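Dermonecrotic toxin (PDB 2EBF) acts as a dermonecrotic, osteolytic and strongly mitogenic toxin that induces bone resorption and is associated with severe progressive atrophic rhinitis in pigs. Local coordinates at residues Y272-Y277 with Y288-F293; T651-E656 with F732-F737; F687-L692 with A709-A714. One frame throughout, in Å; residues are numbered along the deposited sequence.

Contact 1: residues Y272-Y277 with Y288-F293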
loop_
_atom_site.group_PDB
_atom_site.type_symbol
_atom_site.label_atom_id
_atom_site.label_comp_id
_atom_site.label_asym_id
_atom_site.label_seq_id
_atom_site.Cartn_x
_atom_site.Cartn_y
_atom_site.Cartn_z
ATOM N N TYR A 272 -12.471 -14.279 16.925
ATOM C CA TYR A 272 -11.518 -15.368 17.171
ATOM C C TYR A 272 -11.388 -15.762 18.643
ATOM O O TYR A 272 -10.784 -16.787 18.956
ATOM C CB TYR A 272 -10.150 -15.048 16.543
ATOM C CG TYR A 272 -10.141 -15.271 15.047
ATOM C CD1 TYR A 272 -10.055 -14.197 14.148
ATOM C CD2 TYR A 272 -10.257 -16.559 14.525
ATOM C CE1 TYR A 272 -10.065 -14.420 12.766
ATOM C CE2 TYR A 272 -10.273 -16.785 13.153
ATOM C CZ TYR A 272 -10.177 -15.717 12.281
ATOM O OH TYR A 272 -10.188 -15.974 10.931
ATOM N N SER A 273 -11.969 -14.967 19.533
ATOM C CA SER A 273 -11.964 -15.275 20.960
ATOM C C SER A 273 -13.350 -15.642 21.514
ATOM O O SER A 273 -13.465 -16.045 22.673
ATOM C CB SER A 273 -11.338 -14.126 21.772
ATOM O OG SER A 273 -12.073 -12.919 21.621
ATOM N N ILE A 274 -14.392 -15.516 20.690
ATOM C CA ILE A 274 -15.765 -15.785 21.135
ATOM C C ILE A 274 -16.509 -16.743 20.191
ATOM O O ILE A 274 -16.789 -16.403 19.038
ATOM C CB ILE A 274 -16.570 -14.470 21.350
ATOM C CG1 ILE A 274 -15.918 -13.608 22.438
ATOM C CG2 ILE A 274 -18.019 -14.772 21.709
ATOM C CD1 ILE A 274 -16.361 -12.148 22.441
ATOM N N SER A 275 -16.817 -17.941 20.699
ATOM C CA SER A 275 -17.549 -18.971 19.949
ATOM C C SER A 275 -18.000 -20.088 20.901
ATOM O O SER A 275 -17.635 -20.065 22.077
ATOM C CB SER A 275 -16.675 -19.555 18.835
ATOM O OG SER A 275 -15.820 -20.557 19.347
ATOM N N PRO A 276 -18.792 -21.068 20.406
ATOM C CA PRO A 276 -19.131 -22.226 21.251
ATOM C C PRO A 276 -17.910 -22.957 21.823
ATOM O O PRO A 276 -18.008 -23.550 22.899
ATOM C CB PRO A 276 -19.917 -23.149 20.305
ATOM C CG PRO A 276 -19.655 -22.627 18.914
ATOM C CD PRO A 276 -19.448 -21.159 19.087
ATOM N N TYR A 277 -16.775 -22.896 21.119
ATOM C CA TYR A 277 -15.538 -23.553 21.562
ATOM C C TYR A 277 -14.973 -22.955 22.847
ATOM O O TYR A 277 -14.391 -23.671 23.664
ATOM C CB TYR A 277 -14.459 -23.487 20.480
ATOM C CG TYR A 277 -14.795 -24.186 19.186
ATOM C CD1 TYR A 277 -14.644 -23.526 17.966
ATOM C CD2 TYR A 277 -15.248 -25.506 19.171
ATOM C CE1 TYR A 277 -14.935 -24.160 16.762
ATOM C CE2 TYR A 277 -15.546 -26.150 17.970
ATOM C CZ TYR A 277 -15.389 -25.469 16.773
ATOM O OH TYR A 277 -15.678 -26.092 15.580
ATOM N N TYR A 288 -21.868 -15.841 28.220
ATOM C CA TYR A 288 -22.201 -14.408 28.158
ATOM C C TYR A 288 -21.550 -13.592 27.030
ATOM O O TYR A 288 -22.233 -12.782 26.394
ATOM C CB TYR A 288 -21.973 -13.726 29.515
ATOM C CG TYR A 288 -22.401 -14.554 30.711
ATOM C CD1 TYR A 288 -23.590 -15.284 30.696
ATOM C CD2 TYR A 288 -21.618 -14.600 31.861
ATOM C CE1 TYR A 288 -23.979 -16.053 31.794
ATOM C CE2 TYR A 288 -21.998 -15.358 32.966
ATOM C CZ TYR A 288 -23.178 -16.081 32.927
ATOM O OH TYR A 288 -23.553 -16.839 34.021
ATOM N N PRO A 289 -20.237 -13.792 26.777
ATOM C CA PRO A 289 -19.634 -13.034 25.679
ATOM C C PRO A 289 -20.215 -13.465 24.345
ATOM O O PRO A 289 -20.411 -12.628 23.464
ATOM C CB PRO A 289 -18.149 -13.415 25.757
ATOM C CG PRO A 289 -17.956 -14.001 27.117
ATOM C CD PRO A 289 -19.248 -14.671 27.431
ATOM N N PHE A 290 -20.496 -14.760 24.214
ATOM C CA PHE A 290 -21.068 -15.322 22.996
ATOM C C PHE A 290 -22.475 -14.776 22.744
ATOM O O PHE A 290 -22.816 -14.426 21.613
ATOM C CB PHE A 290 -21.046 -16.858 23.044
ATOM C CG PHE A 290 -21.587 -17.524 21.807
ATOM C CD1 PHE A 290 -22.797 -18.215 21.848
ATOM C CD2 PHE A 290 -20.896 -17.464 20.603
ATOM C CE1 PHE A 290 -23.310 -18.833 20.701
ATOM C CE2 PHE A 290 -21.400 -18.076 19.451
ATOM C CZ PHE A 290 -22.608 -18.763 19.501
ATOM N N THR A 291 -23.273 -14.693 23.809
ATOM C CA THR A 291 -24.604 -14.092 23.747
ATOM C C THR A 291 -24.503 -12.641 23.280
ATOM O O THR A 291 -25.206 -12.229 22.354
ATOM C CB THR A 291 -25.319 -14.167 25.120
ATOM O OG1 THR A 291 -25.345 -15.528 25.575
ATOM C CG2 THR A 291 -26.755 -13.634 25.025
ATOM N N PHE A 292 -23.611 -11.887 23.924
ATOM C CA PHE A 292 -23.351 -10.490 23.588
ATOM C C PHE A 292 -22.974 -10.310 22.114
ATOM O O PHE A 292 -23.524 -9.446 21.427
ATOM C CB PHE A 292 -22.254 -9.935 24.506
ATOM C CG PHE A 292 -21.762 -8.569 24.117
ATOM C CD1 PHE A 292 -22.416 -7.423 24.568
ATOM C CD2 PHE A 292 -20.636 -8.425 23.300
ATOM C CE1 PHE A 292 -21.965 -6.152 24.210
ATOM C CE2 PHE A 292 -20.172 -7.160 22.937
ATOM C CZ PHE A 292 -20.837 -6.020 23.393
ATOM N N PHE A 293 -22.053 -11.141 21.637
ATOM C CA PHE A 293 -21.552 -11.057 20.267
ATOM C C PHE A 293 -22.582 -11.565 19.262
ATOM O O PHE A 293 -22.716 -11.009 18.169
ATOM C CB PHE A 293 -20.227 -11.831 20.141
ATOM C CG PHE A 293 -19.495 -11.603 18.838
ATOM C CD1 PHE A 293 -19.183 -12.676 18.008
ATOM C CD2 PHE A 293 -19.109 -10.320 18.447
ATOM C CE1 PHE A 293 -18.498 -12.479 16.807
ATOM C CE2 PHE A 293 -18.423 -10.112 17.237
ATOM C CZ PHE A 293 -18.123 -11.192 16.421
#
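Ile274 packs against the start of helix 288-300, and its branches meet Pro289, Phe290 and Phe293. The tight part lies at CG2. This methyl is anti to the backbone N of Ile274, with CG1 beside that N (chi1 -61°). It rests on the helix backbone, with Ile274 CG2 3.4 Å from Phe290 CA. Phe293 CB lies 4.0 Å from the same Ile274 CG2. The other branch reaches the proline, with Ile274 CD1 4.0 Å from Pro289 CB. Tyr267 and Met270 of helix 267-273 pack on Phe293, and Asn279 touches both Ile274 and Pro289.

The looser side is carried by Phe290 and Pro276. Pro276 is exposed and Phe290 only partly buried. The Phe290 ring has CG anti to its backbone N (chi1 -178°), which lays it along Ser275 and Pro276. Ile274 CG2 stands at the edge of this ring, and Pro276 N lies over one face. Pro276 CD is 3.7 Å from Phe290 CE2.

The contact across the two segments is apolar. Within the first segment Tyr277 N donates to Ser275 OG at 3.1 Å, and Ser278 OG bonds to both Ser273 O and Ser275 N. The arrangement joins two consecutive helices of the C2 region of the toxin, 267-273 and 288-300, linked by a loop with an ST turn at Ser275.

Contact 2: residues T651-E656 with F732-F737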
loop_
_atom_site.group_PDB
_atom_site.type_symbol
_atom_site.label_atom_id
_atom_site.label_comp_id
_atom_site.label_asym_id
_atom_site.label_seq_id
_atom_site.Cartn_x
_atom_site.Cartn_y
_atom_site.Cartn_z
ATOM N N THR A 651 13.270 16.438 -24.422
ATOM C CA THR A 651 12.333 17.372 -25.041
ATOM C C THR A 651 11.517 18.062 -23.949
ATOM O O THR A 651 11.301 17.494 -22.887
ATOM C CB THR A 651 11.422 16.666 -26.072
ATOM O OG1 THR A 651 10.582 17.630 -26.719
ATOM C CG2 THR A 651 10.563 15.572 -25.415
ATOM N N TRP A 652 11.069 19.285 -24.211
ATOM C CA TRP A 652 10.427 20.085 -23.172
ATOM C C TRP A 652 9.533 21.141 -23.806
ATOM O O TRP A 652 9.488 21.273 -25.031
ATOM C CB TRP A 652 11.475 20.735 -22.238
ATOM C CG TRP A 652 12.377 21.745 -22.911
ATOM C CD1 TRP A 652 12.144 23.089 -23.057
ATOM C CD2 TRP A 652 13.649 21.489 -23.518
ATOM N NE1 TRP A 652 13.189 23.681 -23.734
ATOM C CE2 TRP A 652 14.128 22.724 -24.025
ATOM C CE3 TRP A 652 14.427 20.332 -23.704
ATOM C CZ2 TRP A 652 15.349 22.834 -24.700
ATOM C CZ3 TRP A 652 15.650 20.444 -24.371
ATOM C CH2 TRP A 652 16.098 21.692 -24.857
ATOM N N TRP A 653 8.821 21.874 -22.961
ATOM C CA TRP A 653 7.942 22.937 -23.435
ATOM C C TRP A 653 8.576 24.283 -23.181
ATOM O O TRP A 653 9.304 24.475 -22.189
ATOM C CB TRP A 653 6.565 22.884 -22.748
ATOM C CG TRP A 653 5.890 21.558 -22.842
ATOM C CD1 TRP A 653 5.714 20.672 -21.822
ATOM C CD2 TRP A 653 5.326 20.941 -24.016
ATOM N NE1 TRP A 653 5.072 19.550 -22.272
ATOM C CE2 TRP A 653 4.820 19.682 -23.616
ATOM C CE3 TRP A 653 5.187 21.335 -25.361
ATOM C CZ2 TRP A 653 4.172 18.809 -24.502
ATOM C CZ3 TRP A 653 4.543 20.453 -26.254
ATOM C CH2 TRP A 653 4.062 19.197 -25.818
ATOM N N ARG A 654 8.295 25.221 -24.076
ATOM C CA ARG A 654 8.816 26.574 -23.939
ATOM C C ARG A 654 7.698 27.586 -24.197
ATOM O O ARG A 654 6.961 27.465 -25.181
ATOM C CB ARG A 654 9.968 26.810 -24.918
ATOM C CG ARG A 654 10.709 28.136 -24.707
ATOM C CD ARG A 654 10.871 28.856 -26.028
ATOM N NE ARG A 654 12.143 28.579 -26.654
ATOM C CZ ARG A 654 12.423 28.774 -27.943
ATOM N NH1 ARG A 654 11.506 29.234 -28.790
ATOM N NH2 ARG A 654 13.633 28.487 -28.387
ATOM N N ARG A 655 7.571 28.568 -23.304
ATOM C CA ARG A 655 6.571 29.627 -23.479
ATOM C C ARG A 655 6.844 30.382 -24.771
ATOM O O ARG A 655 7.992 30.751 -25.048
ATOM C CB ARG A 655 6.569 30.577 -22.269
ATOM C CG ARG A 655 5.730 31.862 -22.413
ATOM C CD ARG A 655 4.258 31.556 -22.684
ATOM N NE ARG A 655 3.336 32.578 -22.175
ATOM C CZ ARG A 655 3.052 33.735 -22.776
ATOM N NH1 ARG A 655 3.640 34.087 -23.915
ATOM N NH2 ARG A 655 2.178 34.564 -22.212
ATOM N N GLU A 656 5.799 30.558 -25.578
ATOM C CA GLU A 656 5.867 31.362 -26.803
ATOM C C GLU A 656 4.885 32.523 -26.711
ATOM O O GLU A 656 3.970 32.494 -25.899
ATOM C CB GLU A 656 5.550 30.519 -28.052
ATOM C CG GLU A 656 6.539 29.383 -28.350
ATOM C CD GLU A 656 7.973 29.840 -28.656
ATOM O OE1 GLU A 656 8.884 28.995 -28.509
ATOM O OE2 GLU A 656 8.199 31.019 -29.033
ATOM N N PHE A 732 9.848 15.241 -31.768
ATOM C CA PHE A 732 9.949 14.639 -30.433
ATOM C C PHE A 732 9.479 15.626 -29.366
ATOM O O PHE A 732 10.080 16.684 -29.167
ATOM C CB PHE A 732 11.388 14.173 -30.142
ATOM C CG PHE A 732 11.577 13.557 -28.765
ATOM C CD1 PHE A 732 10.673 12.609 -28.260
ATOM C CD2 PHE A 732 12.682 13.900 -27.996
ATOM C CE1 PHE A 732 10.859 12.031 -26.997
ATOM C CE2 PHE A 732 12.878 13.334 -26.734
ATOM C CZ PHE A 732 11.964 12.387 -26.233
ATOM N N MET A 733 8.383 15.279 -28.700
ATOM C CA MET A 733 7.785 16.168 -27.694
ATOM C C MET A 733 7.363 15.412 -26.450
ATOM O O MET A 733 7.187 14.194 -26.504
ATOM C CB MET A 733 6.628 17.011 -28.289
ATOM C CG MET A 733 5.533 16.252 -29.003
ATOM S SD MET A 733 4.352 17.375 -29.848
ATOM C CE MET A 733 5.224 17.826 -31.345
ATOM N N PRO A 734 7.253 16.118 -25.299
ATOM C CA PRO A 734 6.857 15.442 -24.067
ATOM C C PRO A 734 5.451 14.847 -24.185
ATOM O O PRO A 734 4.703 15.225 -25.107
ATOM C CB PRO A 734 6.858 16.572 -23.026
ATOM C CG PRO A 734 7.788 17.635 -23.594
ATOM C CD PRO A 734 7.500 17.560 -25.079
ATOM N N PRO A 735 5.094 13.904 -23.279
ATOM C CA PRO A 735 3.720 13.427 -23.235
ATOM C C PRO A 735 2.754 14.612 -23.215
ATOM O O PRO A 735 2.988 15.607 -22.518
ATOM C CB PRO A 735 3.665 12.642 -21.925
ATOM C CG PRO A 735 5.052 12.074 -21.817
ATOM C CD PRO A 735 5.928 13.230 -22.263
ATOM N N LEU A 736 1.699 14.507 -24.009
ATOM C CA LEU A 736 0.819 15.657 -24.252
ATOM C C LEU A 736 0.040 16.148 -23.028
ATOM O O LEU A 736 -0.279 17.336 -22.943
ATOM C CB LEU A 736 -0.108 15.384 -25.439
ATOM C CG LEU A 736 0.584 15.231 -26.799
ATOM C CD1 LEU A 736 -0.441 14.990 -27.887
ATOM C CD2 LEU A 736 1.516 16.436 -27.140
ATOM N N PHE A 737 -0.233 15.257 -22.074
ATOM C CA PHE A 737 -0.889 15.673 -20.825
ATOM C C PHE A 737 -0.033 16.657 -20.018
ATOM O O PHE A 737 -0.553 17.348 -19.131
ATOM C CB PHE A 737 -1.315 14.464 -19.966
ATOM C CG PHE A 737 -0.227 13.938 -19.054
ATOM C CD1 PHE A 737 -0.128 14.372 -17.727
ATOM C CD2 PHE A 737 0.690 13.005 -19.525
ATOM C CE1 PHE A 737 0.882 13.877 -16.890
ATOM C CE2 PHE A 737 1.691 12.497 -18.709
ATOM C CZ PHE A 737 1.792 12.928 -17.386
#
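Thr651 meets Phe732 with both branches of its side chain. Its OG1 is anti to the backbone N (chi1 -176°) and donates to Phe732 O, with the two oxygens 2.7 Å apart. The hydroxyl comes in tilted from the carbonyl plane, at a C=O...O angle of 123°. Gln664 O of the neighbouring strand is a second carbonyl bonded to this hydroxyl, so its one hydrogen must be shared or alternate between them. The methyl CG2 stands between the backbone N and the carbonyl carbon, which puts it over the centre of the Phe732 ring. Thr651 CG2 sits 3.5 Å from the centroid of the Phe732 ring, close to the ring normal, in a CH-pi contact.

Segment 651-656 belongs to strand 643-656 of the antiparallel sheet in the C3 region, the C-terminal part of the toxin. Segment 732-737 follows helix 726-730. It is a loop with Pro734 and Pro735 that passes into a 3-10 segment at 736-737. Backbone bonds join Thr651 to Phe718 and Trp652 to Gln664, so the strand is paired on both sides where the loop meets it.

Trp653 and Pro734 approach from opposite directions. Pro734 lies over one face of the indole, with CD offset toward the rim. Pro734 CD lies 3.8 Å from the centroid of the Trp653 six-membered ring, a second CH-pi contact. The pyrrole end is also covered, with Pro734 CB 3.6 Å from Trp653 NE1. That N-H is hydrogen-bonded to Thr738 OG1. Leu736 crosses the indole at about a right angle, with Leu736 CD2 4.0 Å from Trp653 CH2 at the edge.

Contact 3: residues F687-L692 with A709-A714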
loop_
_atom_site.group_PDB
_atom_site.type_symbol
_atom_site.label_atom_id
_atom_site.label_comp_id
_atom_site.label_asym_id
_atom_site.label_seq_id
_atom_site.Cartn_x
_atom_site.Cartn_y
_atom_site.Cartn_z
ATOM N N PHE A 687 23.105 26.076 -26.774
ATOM C CA PHE A 687 22.339 26.491 -25.603
ATOM C C PHE A 687 23.200 27.342 -24.698
ATOM O O PHE A 687 24.425 27.208 -24.685
ATOM C CB PHE A 687 21.812 25.272 -24.829
ATOM C CG PHE A 687 21.115 24.275 -25.700
ATOM C CD1 PHE A 687 19.956 24.630 -26.388
ATOM C CD2 PHE A 687 21.620 22.990 -25.848
ATOM C CE1 PHE A 687 19.315 23.718 -27.229
ATOM C CE2 PHE A 687 20.982 22.072 -26.680
ATOM C CZ PHE A 687 19.828 22.428 -27.359
ATOM N N VAL A 688 22.543 28.198 -23.923
ATOM C CA VAL A 688 23.223 29.149 -23.044
ATOM C C VAL A 688 24.230 28.441 -22.122
ATOM O O VAL A 688 23.948 27.355 -21.591
ATOM C CB VAL A 688 22.188 30.025 -22.280
ATOM C CG1 VAL A 688 21.453 29.230 -21.206
ATOM C CG2 VAL A 688 22.850 31.230 -21.695
ATOM N N HIS A 689 25.403 29.052 -21.954
ATOM C CA HIS A 689 26.549 28.381 -21.338
ATOM C C HIS A 689 27.542 29.370 -20.756
ATOM O O HIS A 689 27.529 30.561 -21.098
ATOM C CB HIS A 689 27.274 27.530 -22.388
ATOM C CG HIS A 689 27.689 28.302 -23.603
ATOM N ND1 HIS A 689 28.876 29.003 -23.671
ATOM C CD2 HIS A 689 27.065 28.503 -24.787
ATOM C CE1 HIS A 689 28.970 29.592 -24.850
ATOM N NE2 HIS A 689 27.886 29.303 -25.547
ATOM N N ASP A 690 28.418 28.866 -19.890
ATOM C CA ASP A 690 29.541 29.656 -19.388
ATOM C C ASP A 690 30.428 30.092 -20.558
ATOM O O ASP A 690 30.615 29.335 -21.518
ATOM C CB ASP A 690 30.351 28.840 -18.380
ATOM C CG ASP A 690 31.311 29.696 -17.573
ATOM O OD1 ASP A 690 32.302 30.191 -18.149
ATOM O OD2 ASP A 690 31.071 29.862 -16.361
ATOM N N GLN A 691 30.969 31.310 -20.475
ATOM C CA GLN A 691 31.745 31.904 -21.572
ATOM C C GLN A 691 32.922 31.072 -22.069
ATOM O O GLN A 691 33.205 31.045 -23.267
ATOM C CB GLN A 691 32.233 33.316 -21.206
ATOM C CG GLN A 691 31.312 34.432 -21.685
ATOM C CD GLN A 691 31.045 34.378 -23.186
ATOM O OE1 GLN A 691 29.953 34.004 -23.619
ATOM N NE2 GLN A 691 32.051 34.738 -23.982
ATOM N N LEU A 692 33.607 30.398 -21.154
ATOM C CA LEU A 692 34.785 29.625 -21.531
ATOM C C LEU A 692 34.539 28.109 -21.525
ATOM O O LEU A 692 35.470 27.321 -21.347
ATOM C CB LEU A 692 35.982 30.019 -20.654
ATOM C CG LEU A 692 35.863 30.003 -19.123
ATOM C CD1 LEU A 692 36.533 28.760 -18.548
ATOM C CD2 LEU A 692 36.502 31.267 -18.541
ATOM N N ALA A 709 18.250 20.442 -19.353
ATOM C CA ALA A 709 16.953 20.945 -18.905
ATOM C C ALA A 709 17.117 22.245 -18.108
ATOM O O ALA A 709 16.385 23.208 -18.314
ATOM C CB ALA A 709 16.220 19.887 -18.076
ATOM N N GLN A 710 18.096 22.269 -17.216
ATOM C CA GLN A 710 18.321 23.442 -16.362
ATOM C C GLN A 710 18.781 24.658 -17.162
ATOM O O GLN A 710 18.259 25.769 -16.991
ATOM C CB GLN A 710 19.319 23.107 -15.253
ATOM C CG GLN A 710 18.742 22.199 -14.174
ATOM C CD GLN A 710 19.691 21.953 -13.019
ATOM O OE1 GLN A 710 20.905 22.133 -13.132
ATOM N NE2 GLN A 710 19.136 21.509 -11.894
ATOM N N ARG A 711 19.742 24.447 -18.059
ATOM C CA ARG A 711 20.271 25.550 -18.868
ATOM C C ARG A 711 19.181 26.190 -19.714
ATOM O O ARG A 711 19.161 27.419 -19.914
ATOM C CB ARG A 711 21.439 25.086 -19.745
ATOM C CG ARG A 711 22.717 24.895 -18.961
ATOM C CD ARG A 711 23.762 24.104 -19.715
ATOM N NE ARG A 711 24.152 24.710 -20.988
ATOM C CZ ARG A 711 24.906 24.087 -21.890
ATOM N NH1 ARG A 711 25.346 22.867 -21.638
ATOM N NH2 ARG A 711 25.229 24.676 -23.033
ATOM N N ASN A 712 18.264 25.354 -20.186
ATOM C CA ASN A 712 17.198 25.797 -21.060
ATOM C C ASN A 712 15.907 26.185 -20.346
ATOM O O ASN A 712 14.895 26.464 -21.004
ATOM C CB ASN A 712 16.926 24.725 -22.115
ATOM C CG ASN A 712 17.994 24.689 -23.179
ATOM O OD1 ASN A 712 18.115 25.617 -23.992
ATOM N ND2 ASN A 712 18.785 23.627 -23.182
ATOM N N ARG A 713 15.943 26.188 -19.009
ATOM C CA ARG A 713 14.767 26.481 -18.187
ATOM C C ARG A 713 13.568 25.674 -18.696
ATOM O O ARG A 713 12.472 26.205 -18.899
ATOM C CB ARG A 713 14.481 27.991 -18.148
ATOM C CG ARG A 713 15.649 28.810 -17.535
ATOM C CD ARG A 713 15.372 30.307 -17.565
ATOM N NE ARG A 713 14.255 30.658 -16.687
ATOM C CZ ARG A 713 14.376 30.921 -15.385
ATOM N NH1 ARG A 713 15.570 30.882 -14.798
ATOM N NH2 ARG A 713 13.300 31.223 -14.668
ATOM N N ALA A 714 13.822 24.382 -18.919
ATOM C CA ALA A 714 12.856 23.457 -19.504
ATOM C C ALA A 714 11.627 23.264 -18.631
ATOM O O ALA A 714 11.750 23.059 -17.419
ATOM C CB ALA A 714 13.527 22.106 -19.751
HETATM O O HOH W 1 19.680 27.944 -24.133
#
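Arg711 reaches from the last turn of helix 701-711 to the backbone carbonyls of Phe687 and Val688. Helix and loop belong to the C3 region and flank strand 697-700, an outermost strand of its antiparallel sheet. The helix ends in a Schellman motif with Arg713, at positive phi, as its C-prime residue. The Arg711 chain bends at chi3 (59°), which turns the edge of its guanidinium to the loop. Both carbonyl oxygens lie near the guanidinium plane. Arg711 NE donates to Val688 O at 2.7 Å (N-H...O angle 158°). Arg711 NH2 donates to Phe687 O at 3.1 Å, but stands above that carbonyl plane. NH1 forms a salt bridge with Glu707. Val688 CG1, between its backbone N and carbonyl carbon, lies 3.2 Å from Arg711 O.

Asn712 CG stands beside its backbone N (chi1 -75°), which brings the amide to the Phe687 ring. The ring and amide planes are nearly perpendicular. Asn712 ND2 lies over one face, toward the rim, and is hydrogen-bonded to Ile708 O. Asn712 OD1 comes to 3.2 Å from Phe687 CD1. A water accepts from Val688 N and donates to Asn712 OD1 at 2.8 Å.

From the N terminus, contact 1 comes first. Ten residues separate its two segments, in the loop between helices 267-273 and 288-300 of the C2 region. Contacts 2 and 3 follow in the C3 region, on the opposite side of the chain's centre. The centres of contacts 1 and 2 are about 64 Å apart. Contact 2 opens at strand 643-656 and closes at 732-737, with 75 residues in between. It ties that strand to the segment after helix 726-730, near the C terminus. Contact 3 opens and closes within that span, joining the loop before strand 697-700 to the end of helix 701-711. Contacts 2 and 3 touch: Trp652 CG is 3.4 Å from Ala714 CB.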